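Local coordinates for endo-beta-N-acetylglucosaminidase F1 (Bacteroides thetaiotaomicron VPI-5482, PDB 6TCV), which probably hydrolyses the bond between the two core N-acetylglucosamines of high-mannose N-glycans, as an endo-beta-N-acetylglucosaminidase of human gut Bacteroides, at residues K389-S392 and M393-G396; P406-A409 and K410-S413; S413-S416 and R417-G420. The protein carries 2 engineered substitutions. All coordinates share one frame; numbering follows the deposited sequence. Where two conformers were deposited one is given.

All three contacts are local, formed between residues three to five apart, and they follow one another along the C-terminal part of the chain. Interaction 1 lies within helix 387-396 and is partly buried; its chemistry is regular i to i+4 bonding plus one amide-carboxylate pair on the outer side. Interactions 2 and 3 share Ser413 and lie at the two ends of helix 411-416, their centres about 10 Å apart. Residues 406-413 form a surface contact that starts the helix with turn bonds and a CH-pi contact, whereas 413-420, partly buried, finish it with turn bonds, an arginine and a bridging water. Interactions 1 and 3 come within about 6 Å at their nearest atoms without touching.

Interaction 1 of 3, residues K389-S392 and M393-G396; sequences KAQS and MIDG
Lys389 meets Met393 one helical turn on, through backbone and side chain alike. Met393 N donates to Lys389 O at 2.9 Å, and the side chains cross at about a right angle, with Lys389 CE 4.2 Å from Met393 CG. The methionine chain bends at its last torsion (chi3 -65°), which turns Met393 CE back to within 4.1 Å of Ala390 CA. Ala390 O next receives Ile394 N at 3.0 Å, and Ile394 CG1 lies against the same oxygen. Gln391 carries the side-chain bond of the contact. Its CG stands anti to the backbone N and the chain folds at chi2, 61°, bringing the amide forward along the helix, over one turn, to Asp395. There Gln391 NE2 donates to Asp395 OD1 at 2.9 Å. The acceptor lies almost in the amide plane, but the donor comes from above the carboxylate, whose plane is turned 41° from that of the amide. Asp395 N bonds to Gln391 O at 2.9 Å, so the pair is joined by backbone and side chains together, an i to i+4 pairing that spans one turn. Ser392 O closes the series by accepting Gly396 N at 2.9 Å. In the fold, helix 387-396 is the connection of a beta-alpha-beta unit between strands 371-376 and 400-404. Lys389 and Met393 touch Ile373 of the first strand, while Ala390, Gln391 and Ile394 face helix 421-426 at Val424 and Leu425.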
ATOM      1  N   LYS A 389      -9.621  -7.307 -21.608  1.00 20.82           N
ATOM      2  CA  LYS A 389      -9.813  -6.481 -20.414  1.00 20.21           C
ATOM      3  C   LYS A 389      -8.519  -5.759 -20.042  1.00 19.12           C
ATOM      4  O   LYS A 389      -8.549  -4.561 -19.700  1.00 20.01           O
ATOM      5  CB  LYS A 389     -10.313  -7.348 -19.249  1.00 20.11           C
ATOM      6  CG  LYS A 389     -10.592  -6.575 -17.967  1.00 20.38           C
ATOM      7  CD  LYS A 389     -11.680  -5.551 -18.171  1.00 23.24           C
ATOM      8  CE  LYS A 389     -12.116  -4.945 -16.819  1.00 23.30           C
ATOM      9  NZ  LYS A 389     -13.236  -3.987 -17.022  1.00 29.00           N
ATOM     10  N   ALA A 390      -7.383  -6.461 -20.140  1.00 18.37           N
ATOM     11  CA  ALA A 390      -6.086  -5.850 -19.894  1.00 19.63           C
ATOM     12  C   ALA A 390      -5.899  -4.641 -20.805  1.00 19.41           C
ATOM     13  O   ALA A 390      -5.507  -3.571 -20.349  1.00 19.16           O
ATOM     14  CB  ALA A 390      -4.946  -6.852 -20.116  1.00 20.38           C
ATOM     15  N   GLN A 391      -6.188  -4.793 -22.096  1.00 19.63           N
ATOM     16  CA  GLN A 391      -6.010  -3.673 -23.008  1.00 22.43           C
ATOM     17  C   GLN A 391      -6.965  -2.528 -22.678  1.00 21.36           C
ATOM     18  O   GLN A 391      -6.580  -1.353 -22.739  1.00 21.84           O
ATOM     19  CB  GLN A 391      -6.269  -4.118 -24.449  1.00 22.82           C
ATOM     20  CG  GLN A 391      -5.861  -3.039 -25.460  1.00 25.49           C
ATOM     21  CD  GLN A 391      -4.377  -2.687 -25.417  1.00 26.11           C
ATOM     22  OE1 GLN A 391      -3.503  -3.569 -25.574  1.00 30.60           O
ATOM     23  NE2 GLN A 391      -4.080  -1.431 -25.117  1.00 27.13           N
ATOM     24  N   SER A 392      -8.224  -2.857 -22.361  0.64 20.30           N
ATOM     25  CA  SER A 392      -9.176  -1.849 -21.913  0.64 22.35           C
ATOM     26  C   SER A 392      -8.625  -1.043 -20.739  0.64 19.45           C
ATOM     27  O   SER A 392      -8.670   0.196 -20.744  0.64 24.32           O
ATOM     28  CB  SER A 392     -10.484  -2.538 -21.538  0.64 23.22           C
ATOM     29  OG  SER A 392     -11.409  -1.603 -21.023  0.64 28.38           O
ATOM     30  N   MET A 393      -8.105  -1.731 -19.716  1.00 18.31           N
ATOM     31  CA  MET A 393      -7.618  -1.043 -18.519  1.00 18.01           C
ATOM     32  C   MET A 393      -6.397  -0.188 -18.813  1.00 17.72           C
ATOM     33  O   MET A 393      -6.281   0.933 -18.293  1.00 19.01           O
ATOM     34  CB  MET A 393      -7.323  -2.036 -17.410  1.00 18.43           C
ATOM     35  CG  MET A 393      -8.548  -2.758 -16.947  1.00 19.66           C
ATOM     36  SD  MET A 393      -8.319  -3.741 -15.457  1.00 17.70           S
ATOM     37  CE  MET A 393      -7.160  -4.957 -16.041  1.00 17.81           C
ATOM     38  N   ILE A 394      -5.480  -0.687 -19.653  1.00 18.48           N
ATOM     39  CA  ILE A 394      -4.353   0.147 -20.064  1.00 20.89           C
ATOM     40  C   ILE A 394      -4.860   1.394 -20.773  1.00 20.15           C
ATOM     41  O   ILE A 394      -4.397   2.510 -20.520  1.00 22.49           O
ATOM     42  CB  ILE A 394      -3.363  -0.639 -20.939  1.00 20.68           C
ATOM     43  CG1 ILE A 394      -2.588  -1.662 -20.135  1.00 20.26           C
ATOM     44  CG2 ILE A 394      -2.432   0.303 -21.693  1.00 25.06           C
ATOM     45  CD1 ILE A 394      -1.839  -2.667 -21.036  1.00 23.28           C
ATOM     46  N   ASP A 395      -5.791   1.221 -21.721  1.00 21.05           N
ATOM     47  CA  ASP A 395      -6.301   2.373 -22.464  1.00 22.98           C
ATOM     48  C   ASP A 395      -6.961   3.386 -21.534  1.00 23.05           C
ATOM     49  O   ASP A 395      -6.946   4.597 -21.811  1.00 25.01           O
ATOM     50  CB  ASP A 395      -7.330   1.947 -23.515  1.00 24.46           C
ATOM     51  CG  ASP A 395      -6.752   1.115 -24.641  1.00 31.45           C
ATOM     52  OD1 ASP A 395      -5.524   1.099 -24.800  1.00 25.82           O
ATOM     53  OD2 ASP A 395      -7.548   0.489 -25.393  1.00 32.43           O
ATOM     54  N   GLY A 396      -7.595   2.908 -20.466  1.00 22.63           N
ATOM     55  CA  GLY A 396      -8.222   3.795 -19.500  1.00 23.03           C
ATOM     56  C   GLY A 396      -7.290   4.410 -18.483  1.00 22.86           C
ATOM     57  O   GLY A 396      -7.706   5.288 -17.728  1.00 23.88           O
TER

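Interaction 2 of 3, residues P406-A409 and K410-S413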
ATOM      1  N   PRO A 406      -8.345 -15.846  -3.092  1.00 13.32           N
ATOM      2  CA  PRO A 406      -7.963 -17.061  -3.813  1.00 14.06           C
ATOM      3  C   PRO A 406      -7.694 -18.177  -2.816  1.00 14.56           C
ATOM      4  O   PRO A 406      -7.240 -17.937  -1.696  1.00 14.68           O
ATOM      5  CB  PRO A 406      -6.658 -16.655  -4.481  1.00 15.58           C
ATOM      6  CG  PRO A 406      -6.052 -15.734  -3.508  1.00 14.34           C
ATOM      7  CD  PRO A 406      -7.215 -14.914  -2.945  1.00 14.07           C
ATOM      8  N   SER A 407      -7.913 -19.427  -3.209  1.00 14.52           N
ATOM      9  CA  SER A 407      -7.513 -20.565  -2.381  0.83 15.09           C
ATOM     10  C   SER A 407      -7.013 -21.681  -3.288  1.00 14.61           C
ATOM     11  O   SER A 407      -7.499 -21.837  -4.422  1.00 14.97           O
ATOM     12  CB  SER A 407      -8.674 -21.121  -1.546  0.83 17.19           C
ATOM     13  OG  SER A 407      -9.732 -21.540  -2.386  0.83 18.50           O
ATOM     14  N   PRO A 408      -6.066 -22.499  -2.806  1.00 14.95           N
ATOM     15  CA  PRO A 408      -5.520 -23.562  -3.664  1.00 14.77           C
ATOM     16  C   PRO A 408      -6.576 -24.490  -4.241  1.00 15.14           C
ATOM     17  O   PRO A 408      -6.471 -24.893  -5.402  1.00 15.75           O
ATOM     18  CB  PRO A 408      -4.542 -24.274  -2.712  1.00 15.85           C
ATOM     19  CG  PRO A 408      -4.085 -23.171  -1.765  1.00 16.01           C
ATOM     20  CD  PRO A 408      -5.283 -22.313  -1.555  1.00 16.21           C
ATOM     21  N   ALA A 409      -7.625 -24.820  -3.474  1.00 16.43           N
ATOM     22  CA  ALA A 409      -8.668 -25.692  -3.987  1.00 18.23           C
ATOM     23  C   ALA A 409      -9.398 -25.119  -5.190  1.00 16.63           C
ATOM     24  O   ALA A 409     -10.069 -25.876  -5.914  1.00 19.03           O
ATOM     25  CB  ALA A 409      -9.657 -26.091  -2.892  1.00 23.15           C
ATOM     26  N   LYS A 410      -9.364 -23.799  -5.352  1.00 16.25           N
ATOM     27  CA  LYS A 410     -10.023 -23.144  -6.468  1.00 16.24           C
ATOM     28  C   LYS A 410      -9.029 -22.600  -7.475  1.00 14.82           C
ATOM     29  O   LYS A 410      -9.386 -21.775  -8.329  1.00 15.88           O
ATOM     30  CB  LYS A 410     -10.979 -22.030  -6.015  1.00 16.96           C
ATOM     31  CG  LYS A 410     -12.081 -22.534  -5.102  1.00 19.07           C
ATOM     32  CD  LYS A 410     -13.096 -21.447  -4.765  1.00 21.03           C
ATOM     33  CE  LYS A 410     -14.227 -21.998  -3.922  1.00 26.01           C
ATOM     34  NZ  LYS A 410     -15.118 -22.898  -4.699  1.00 37.77           N
ATOM     35  N   TYR A 411      -7.783 -23.082  -7.475  1.00 13.65           N
ATOM     36  CA  TYR A 411      -6.800 -22.536  -8.405  1.00 13.63           C
ATOM     37  C   TYR A 411      -7.209 -22.765  -9.857  1.00 15.03           C
ATOM     38  O   TYR A 411      -6.853 -21.948 -10.706  1.00 15.67           O
ATOM     39  CB  TYR A 411      -5.417 -23.136  -8.155  1.00 14.54           C
ATOM     40  CG  TYR A 411      -4.543 -22.439  -7.109  1.00 13.24           C
ATOM     41  CD1 TYR A 411      -4.974 -21.331  -6.410  1.00 13.39           C
ATOM     42  CD2 TYR A 411      -3.256 -22.883  -6.883  1.00 13.39           C
ATOM     43  CE1 TYR A 411      -4.136 -20.662  -5.494  1.00 14.05           C
ATOM     44  CE2 TYR A 411      -2.431 -22.233  -5.968  1.00 12.68           C
ATOM     45  CZ  TYR A 411      -2.899 -21.166  -5.263  1.00 12.81           C
ATOM     46  OH  TYR A 411      -2.085 -20.519  -4.335  1.00 13.71           O
ATOM     47  N   GLY A 412      -7.895 -23.840 -10.207  1.00 14.66           N
ATOM     48  CA  GLY A 412      -8.332 -23.973 -11.577  1.00 15.09           C
ATOM     49  C   GLY A 412      -9.168 -22.786 -12.030  1.00 15.99           C
ATOM     50  O   GLY A 412      -8.989 -22.234 -13.124  1.00 16.66           O
ATOM     51  N   SER A 413     -10.139 -22.395 -11.198  1.00 15.40           N
ATOM     52  CA  SER A 413     -10.955 -21.212 -11.486  1.00 15.18           C
ATOM     53  C   SER A 413     -10.121 -19.938 -11.501  1.00 15.24           C
ATOM     54  O   SER A 413     -10.230 -19.118 -12.441  1.00 15.99           O
ATOM     55  CB  SER A 413     -12.034 -21.100 -10.387  1.00 16.28           C
ATOM     56  OG  SER A 413     -12.825 -19.959 -10.601  1.00 18.31           O
TER
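The Tyr411 ring lies against the backbone of Pro408, and this CH-pi contact is the main feature of the turn. Pro408 CA sits 3.6 Å from the Tyr411 ring centroid and only 11° off the ring normal, which places it over the centre of one face. The proline ring runs obliquely to the tyrosine, with Pro408 CG 4.2 Å from Tyr411 CZ. Ser407 O approaches Tyr411 CD1 at 3.3 Å in an oblique position. Lys410 leaves in another direction: its CG stands anti to its own carbonyl carbon (chi1 -60°), near Ser407 OG in one of the two conformers of that serine. The chain runs on extended and bends only at its last torsion, its end leading away; the side chain comes to about 5 Å from a bound mannose. Two backbone bonds hold these orientations. Lys410 N donates to Ser407 O at 2.9 Å, and Tyr411 N to Pro408 O at 3.0 Å; both are i to i+3 bonds. The 3-10 turn at 408-409 thus leads into helix 411-416, with Lys410 at the N-cap position. The chain comes here from strand 400-404, and Pro406 packs on Leu172 and Phe174 of strand 169-175. Tyr411 OH bonds to Ser186 OG, and its ring meets Phe187 and Phe415 edge-to-face, joining the start of helix 411-416 to the loop after strand 169-175.

Interaction 3 of 3, residues S413-S416 and R417-G420; sequences SVFS and RLQG
Arg417 N donates to Ser413 O at 3.2 Å, an i to i+4 bond, and makes a weak second bond to Val414 O. In one of the two conformers of Ser416 its hydroxyl adds to the first acceptor: Ser416 OG donates to Ser413 O at 2.8 Å, from the same face of the carbonyl plane as the arginine amide. One residue further on, Leu418 N donates to Phe415 O at 3.0 Å, and Gln419 N bonds weakly to Ser416 O across a type I beta turn. Leu418 adds an apolar side, with Leu418 CD1 4.4 Å from Val414 CG1. The arginine head is well supplied: a water lies at the edge of the guanidinium, in its plane, its oxygen accepting from Arg417 NH1 at 2.9 Å while also bonded to Ser413 OG. NH1 further bonds to Glu376 O, and NH2 to Gly381 O and Gly383 O. The guanidinium is thus bonded to three carbonyl oxygens and a water, which would probably stabilise its positive charge and fix its rotation, tying the end of helix 411-416 to the end of strand 371-376 and the loop after it.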
ATOM      1  N   SER A 413     -10.139 -22.395 -11.198  1.00 15.40           N
ATOM      2  CA  SER A 413     -10.955 -21.212 -11.486  1.00 15.18           C
ATOM      3  C   SER A 413     -10.121 -19.938 -11.501  1.00 15.24           C
ATOM      4  O   SER A 413     -10.230 -19.118 -12.441  1.00 15.99           O
ATOM      5  CB  SER A 413     -12.034 -21.100 -10.387  1.00 16.28           C
ATOM      6  OG  SER A 413     -12.825 -19.959 -10.601  1.00 18.31           O
ATOM      7  N   VAL A 414      -9.323 -19.730 -10.457  1.00 14.07           N
ATOM      8  CA  VAL A 414      -8.554 -18.490 -10.346  1.00 14.51           C
ATOM      9  C   VAL A 414      -7.660 -18.307 -11.576  1.00 15.32           C
ATOM     10  O   VAL A 414      -7.644 -17.245 -12.210  1.00 15.32           O
ATOM     11  CB  VAL A 414      -7.728 -18.474  -9.046  1.00 14.00           C
ATOM     12  CG1 VAL A 414      -6.811 -17.254  -8.975  1.00 14.88           C
ATOM     13  CG2 VAL A 414      -8.617 -18.527  -7.820  1.00 14.78           C
ATOM     14  N   PHE A 415      -6.884 -19.343 -11.921  1.00 14.45           N
ATOM     15  CA  PHE A 415      -5.948 -19.198 -13.013  1.00 14.37           C
ATOM     16  C   PHE A 415      -6.651 -19.135 -14.359  1.00 16.02           C
ATOM     17  O   PHE A 415      -6.148 -18.484 -15.295  1.00 15.98           O
ATOM     18  CB  PHE A 415      -4.901 -20.311 -12.976  1.00 14.51           C
ATOM     19  CG  PHE A 415      -3.808 -20.036 -11.950  1.00 13.90           C
ATOM     20  CD1 PHE A 415      -3.966 -20.368 -10.594  1.00 13.62           C
ATOM     21  CD2 PHE A 415      -2.632 -19.356 -12.325  1.00 14.91           C
ATOM     22  CE1 PHE A 415      -3.024 -20.101  -9.647  1.00 13.82           C
ATOM     23  CE2 PHE A 415      -1.655 -19.084 -11.386  1.00 14.76           C
ATOM     24  CZ  PHE A 415      -1.839 -19.450 -10.060  1.00 14.12           C
ATOM     25  N   SER A 416      -7.808 -19.792 -14.508  0.66 14.80           N
ATOM     26  CA  SER A 416      -8.578 -19.623 -15.736  0.66 16.38           C
ATOM     27  C   SER A 416      -8.862 -18.142 -15.971  0.66 15.20           C
ATOM     28  O   SER A 416      -8.774 -17.660 -17.110  0.66 15.82           O
ATOM     29  CB  SER A 416      -9.875 -20.465 -15.728  0.66 17.39           C
ATOM     30  OG  SER A 416     -10.962 -19.907 -14.984  0.66 22.22           O
ATOM     31  N   ARG A 417      -9.138 -17.400 -14.903  1.00 15.53           N
ATOM     32  CA  ARG A 417      -9.508 -16.006 -15.000  1.00 17.18           C
ATOM     33  C   ARG A 417      -8.311 -15.097 -15.192  1.00 17.89           C
ATOM     34  O   ARG A 417      -8.507 -13.888 -15.409  1.00 20.44           O
ATOM     35  CB  ARG A 417     -10.314 -15.601 -13.759  1.00 17.65           C
ATOM     36  CG  ARG A 417     -11.617 -16.362 -13.628  1.00 17.34           C
ATOM     37  CD  ARG A 417     -12.229 -16.142 -12.263  1.00 18.02           C
ATOM     38  NE  ARG A 417     -12.714 -14.756 -12.127  1.00 17.86           N
ATOM     39  CZ  ARG A 417     -13.261 -14.287 -11.007  1.00 17.05           C
ATOM     40  NH1 ARG A 417     -13.356 -15.086  -9.955  1.00 16.48           N
ATOM     41  NH2 ARG A 417     -13.712 -13.053 -10.969  1.00 16.04           N
ATOM     42  N   LEU A 418      -7.111 -15.647 -15.247  1.00 16.11           N
ATOM     43  CA  LEU A 418      -5.881 -14.876 -15.465  1.00 15.76           C
ATOM     44  C   LEU A 418      -5.293 -15.210 -16.831  1.00 17.12           C
ATOM     45  O   LEU A 418      -4.201 -14.735 -17.141  1.00 18.20           O
ATOM     46  CB  LEU A 418      -4.839 -15.143 -14.366  1.00 15.83           C
ATOM     47  CG  LEU A 418      -5.307 -14.799 -12.961  1.00 14.50           C
ATOM     48  CD1 LEU A 418      -4.315 -15.209 -11.928  1.00 15.79           C
ATOM     49  CD2 LEU A 418      -5.570 -13.273 -12.844  1.00 16.28           C
ATOM     50  N   GLN A 419      -5.946 -15.999 -17.658  1.00 17.35           N
ATOM     51  CA  GLN A 419      -5.417 -16.299 -18.982  1.00 17.32           C
ATOM     52  C   GLN A 419      -5.421 -15.080 -19.893  1.00 19.43           C
ATOM     53  O   GLN A 419      -6.345 -14.277 -19.871  1.00 21.01           O
ATOM     54  CB  GLN A 419      -6.258 -17.411 -19.622  1.00 20.82           C
ATOM     55  CG  GLN A 419      -6.049 -18.723 -18.940  1.00 24.45           C
ATOM     56  CD  GLN A 419      -6.911 -19.841 -19.449  1.00 35.34           C
ATOM     57  OE1 GLN A 419      -7.774 -19.658 -20.309  1.00 44.62           O
ATOM     58  NE2 GLN A 419      -6.653 -21.025 -18.931  1.00 34.49           N
ATOM     59  N   GLY A 420      -4.380 -14.959 -20.721  1.00 17.81           N
ATOM     60  CA  GLY A 420      -4.335 -13.936 -21.755  1.00 18.49           C
ATOM     61  C   GLY A 420      -3.900 -12.542 -21.309  1.00 18.19           C
ATOM     62  O   GLY A 420      -3.249 -11.805 -22.070  1.00 20.18           O
TER
HETATM   63  O   HOH W   1     -12.203 -17.604  -9.207  1.00 16.83           O